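Local coordinates for prophage MuSo2, 43 kDa tail protein (Shewanella oneidensis, PDB 3CDD), which probably serves as a structural component of the baseplate in the contractile tail of a Mu-like prophage, at residues 100-108 against 149-158. Numbering follows the deposited sequence.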
# COMPACT_ATOMS: atom_id res chain seq x y z
N ALA A 100 -1.72 -1.79 24.42
CA ALA A 100 -0.88 -1.35 23.30
C ALA A 100 0.60 -1.32 23.70
O ALA A 100 1.46 -1.56 22.86
CB ALA A 100 -1.33 0.00 22.79
N ASP A 101 0.90 -1.04 24.97
CA ASP A 101 2.27 -1.11 25.46
C ASP A 101 2.85 -2.51 25.29
O ASP A 101 4.04 -2.66 25.01
CB ASP A 101 2.36 -0.68 26.94
CG ASP A 101 2.27 0.83 27.11
OD1 ASP A 101 2.44 1.57 26.10
OD2 ASP A 101 2.03 1.29 28.25
N LEU A 102 2.00 -3.53 25.42
CA LEU A 102 2.40 -4.93 25.25
C LEU A 102 2.72 -5.24 23.80
O LEU A 102 3.46 -6.18 23.52
CB LEU A 102 1.31 -5.89 25.74
CG LEU A 102 0.81 -5.78 27.19
CD1 LEU A 102 -0.31 -6.80 27.43
CD2 LEU A 102 1.92 -5.97 28.21
N VAL A 103 2.14 -4.47 22.89
CA VAL A 103 2.32 -4.67 21.47
C VAL A 103 3.56 -3.92 20.98
O VAL A 103 4.27 -4.39 20.08
CB VAL A 103 1.09 -4.15 20.67
CG1 VAL A 103 1.37 -4.11 19.14
CG2 VAL A 103 -0.19 -4.94 21.02
N ASP A 104 3.77 -2.72 21.53
CA ASP A 104 4.85 -1.81 21.09
C ASP A 104 6.23 -2.13 21.66
O ASP A 104 7.24 -1.96 20.97
CB ASP A 104 4.55 -0.36 21.49
CG ASP A 104 3.40 0.24 20.74
OD1 ASP A 104 2.92 -0.36 19.73
OD2 ASP A 104 2.97 1.32 21.20
N CYS A 105 6.25 -2.58 22.91
CA CYS A 105 7.50 -2.56 23.71
C CYS A 105 8.16 -3.92 23.86
O CYS A 105 7.51 -4.96 23.68
CB CYS A 105 7.21 -1.96 25.08
SG CYS A 105 6.53 -0.27 25.04
N SER A 106 9.45 -3.91 24.21
CA SER A 106 10.24 -5.14 24.38
C SER A 106 10.02 -5.71 25.77
O SER A 106 9.65 -4.98 26.70
CB SER A 106 11.73 -4.86 24.19
OG SER A 106 12.00 -4.25 22.94
N ILE A 107 10.21 -7.02 25.90
CA ILE A 107 10.24 -7.69 27.20
C ILE A 107 11.62 -7.49 27.80
O ILE A 107 12.63 -7.85 27.18
CB ILE A 107 10.01 -9.21 27.09
CG1 ILE A 107 8.71 -9.52 26.34
CG2 ILE A 107 10.03 -9.87 28.48
CD1 ILE A 107 8.71 -10.86 25.58
N ASP A 108 11.66 -6.91 28.99
CA ASP A 108 12.89 -6.85 29.77
C ASP A 108 12.82 -7.80 30.97
O ASP A 108 12.66 -7.37 32.11
CB ASP A 108 13.21 -5.42 30.21
CG ASP A 108 14.61 -5.28 30.78
OD1 ASP A 108 15.19 -6.29 31.26
OD2 ASP A 108 15.14 -4.15 30.76
N ILE A 149 12.83 -16.11 25.49
CA ILE A 149 12.48 -14.86 24.83
C ILE A 149 13.32 -14.70 23.58
O ILE A 149 14.54 -14.67 23.65
CB ILE A 149 12.73 -13.63 25.74
CG1 ILE A 149 12.24 -13.87 27.18
CG2 ILE A 149 12.16 -12.36 25.09
CD1 ILE A 149 10.82 -14.34 27.29
N GLU A 150 12.67 -14.60 22.42
CA GLU A 150 13.36 -14.27 21.18
C GLU A 150 13.88 -12.83 21.26
O GLU A 150 13.39 -12.03 22.07
CB GLU A 150 12.45 -14.49 19.97
CG GLU A 150 12.29 -15.96 19.59
CD GLU A 150 10.93 -16.27 18.95
OE1 GLU A 150 10.52 -15.54 18.02
OE2 GLU A 150 10.28 -17.26 19.38
N GLN A 151 14.88 -12.51 20.45
CA GLN A 151 15.51 -11.20 20.50
C GLN A 151 14.50 -10.11 20.18
O GLN A 151 13.96 -10.07 19.07
CB GLN A 151 16.65 -11.10 19.48
CG GLN A 151 17.93 -11.84 19.81
CD GLN A 151 19.04 -11.55 18.79
OE1 GLN A 151 18.91 -10.66 17.93
NE2 GLN A 151 20.14 -12.29 18.88
N GLY A 152 14.26 -9.22 21.14
CA GLY A 152 13.41 -8.04 20.92
C GLY A 152 11.92 -8.36 20.87
O GLY A 152 11.10 -7.50 20.54
N GLU A 153 11.58 -9.60 21.22
CA GLU A 153 10.20 -10.03 21.29
C GLU A 153 9.42 -9.15 22.25
O GLU A 153 9.91 -8.80 23.33
CB GLU A 153 10.13 -11.49 21.76
CG GLU A 153 8.79 -12.16 21.45
CD GLU A 153 8.83 -13.66 21.60
OE1 GLU A 153 9.62 -14.20 22.44
OE2 GLU A 153 8.05 -14.31 20.87
N THR A 154 8.21 -8.79 21.85
CA THR A 154 7.33 -7.99 22.70
C THR A 154 6.48 -8.92 23.60
O THR A 154 6.28 -10.08 23.26
CB THR A 154 6.42 -7.10 21.82
OG1 THR A 154 5.49 -7.92 21.12
CG2 THR A 154 7.26 -6.30 20.81
N PRO A 155 5.96 -8.40 24.74
CA PRO A 155 5.05 -9.18 25.58
C PRO A 155 3.88 -9.80 24.81
O PRO A 155 3.56 -10.98 25.01
CB PRO A 155 4.56 -8.14 26.60
CG PRO A 155 5.68 -7.19 26.71
CD PRO A 155 6.20 -7.06 25.31
N HIS A 156 3.25 -9.03 23.91
CA HIS A 156 2.19 -9.60 23.06
C HIS A 156 2.63 -10.74 22.13
O HIS A 156 1.94 -11.77 22.04
CB HIS A 156 1.44 -8.54 22.25
CG HIS A 156 0.32 -9.11 21.44
ND1 HIS A 156 0.35 -9.16 20.06
CD2 HIS A 156 -0.85 -9.69 21.81
CE1 HIS A 156 -0.76 -9.73 19.62
NE2 HIS A 156 -1.51 -10.05 20.67
N GLU A 157 3.73 -10.57 21.41
CA GLU A 157 4.22 -11.64 20.54
C GLU A 157 4.55 -12.92 21.29
O GLU A 157 4.30 -14.03 20.78
CB GLU A 157 5.47 -11.21 19.78
CG GLU A 157 5.24 -10.21 18.71
CD GLU A 157 6.55 -9.62 18.18
OE1 GLU A 157 7.54 -9.52 18.94
OE2 GLU A 157 6.57 -9.27 16.97
N LEU A 158 5.13 -12.79 22.48
CA LEU A 158 5.41 -13.97 23.30
C LEU A 158 4.13 -14.65 23.76
O LEU A 158 3.97 -15.86 23.62
CB LEU A 158 6.27 -13.63 24.50
CG LEU A 158 6.40 -14.75 25.54
CD1 LEU A 158 7.22 -15.89 24.96
CD2 LEU A 158 7.02 -14.24 26.84
O HOH W 1 3.96 -6.85 19.22
O HOH W 2 12.47 -8.52 24.42
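Ile107 and Pro155 meet through aliphatic carbon, with Ile107 CG1 3.7 Å from Pro155 CD. Chi1 of -55° sets CG1 opposite the isoleucine's own carbonyl carbon and over that proline carbon; the chain then runs on at chi2 151°, which carries CD1 to Ile149 CG2 and Leu158 CB. The other side of the proline ring is taken by Leu102, whose CD2 is 3.8 Å from Pro155 CB. Two backbone bonds flank this apolar patch. Ile107 N donates to Glu153 O at 3.1 Å, in the carbonyl plane, and water 2 bridges Glu153 O to Ile107 O. His156 N reaches Leu102 O at 2.9 Å from above the carbonyl plane, nearly straight at hydrogen (163°). The last turn of helix 100-104 thus accepts from the first turn of helix 155-164, within the gp44-like second domain. Thr154 is the N-cap there, forming a capping box with Glu157: Glu157 N donates to Thr154 OG1, and Thr154 N returns a bond to Glu157 OE1 at 3.1 Å. Water 1 links Thr154 OG1 to Val103 O. Farther out, Val126 of helix 119-127 packs on both Ile107 and Pro155, while Ser106 OG hydrogen-bonds Ile253 N of the second subunit.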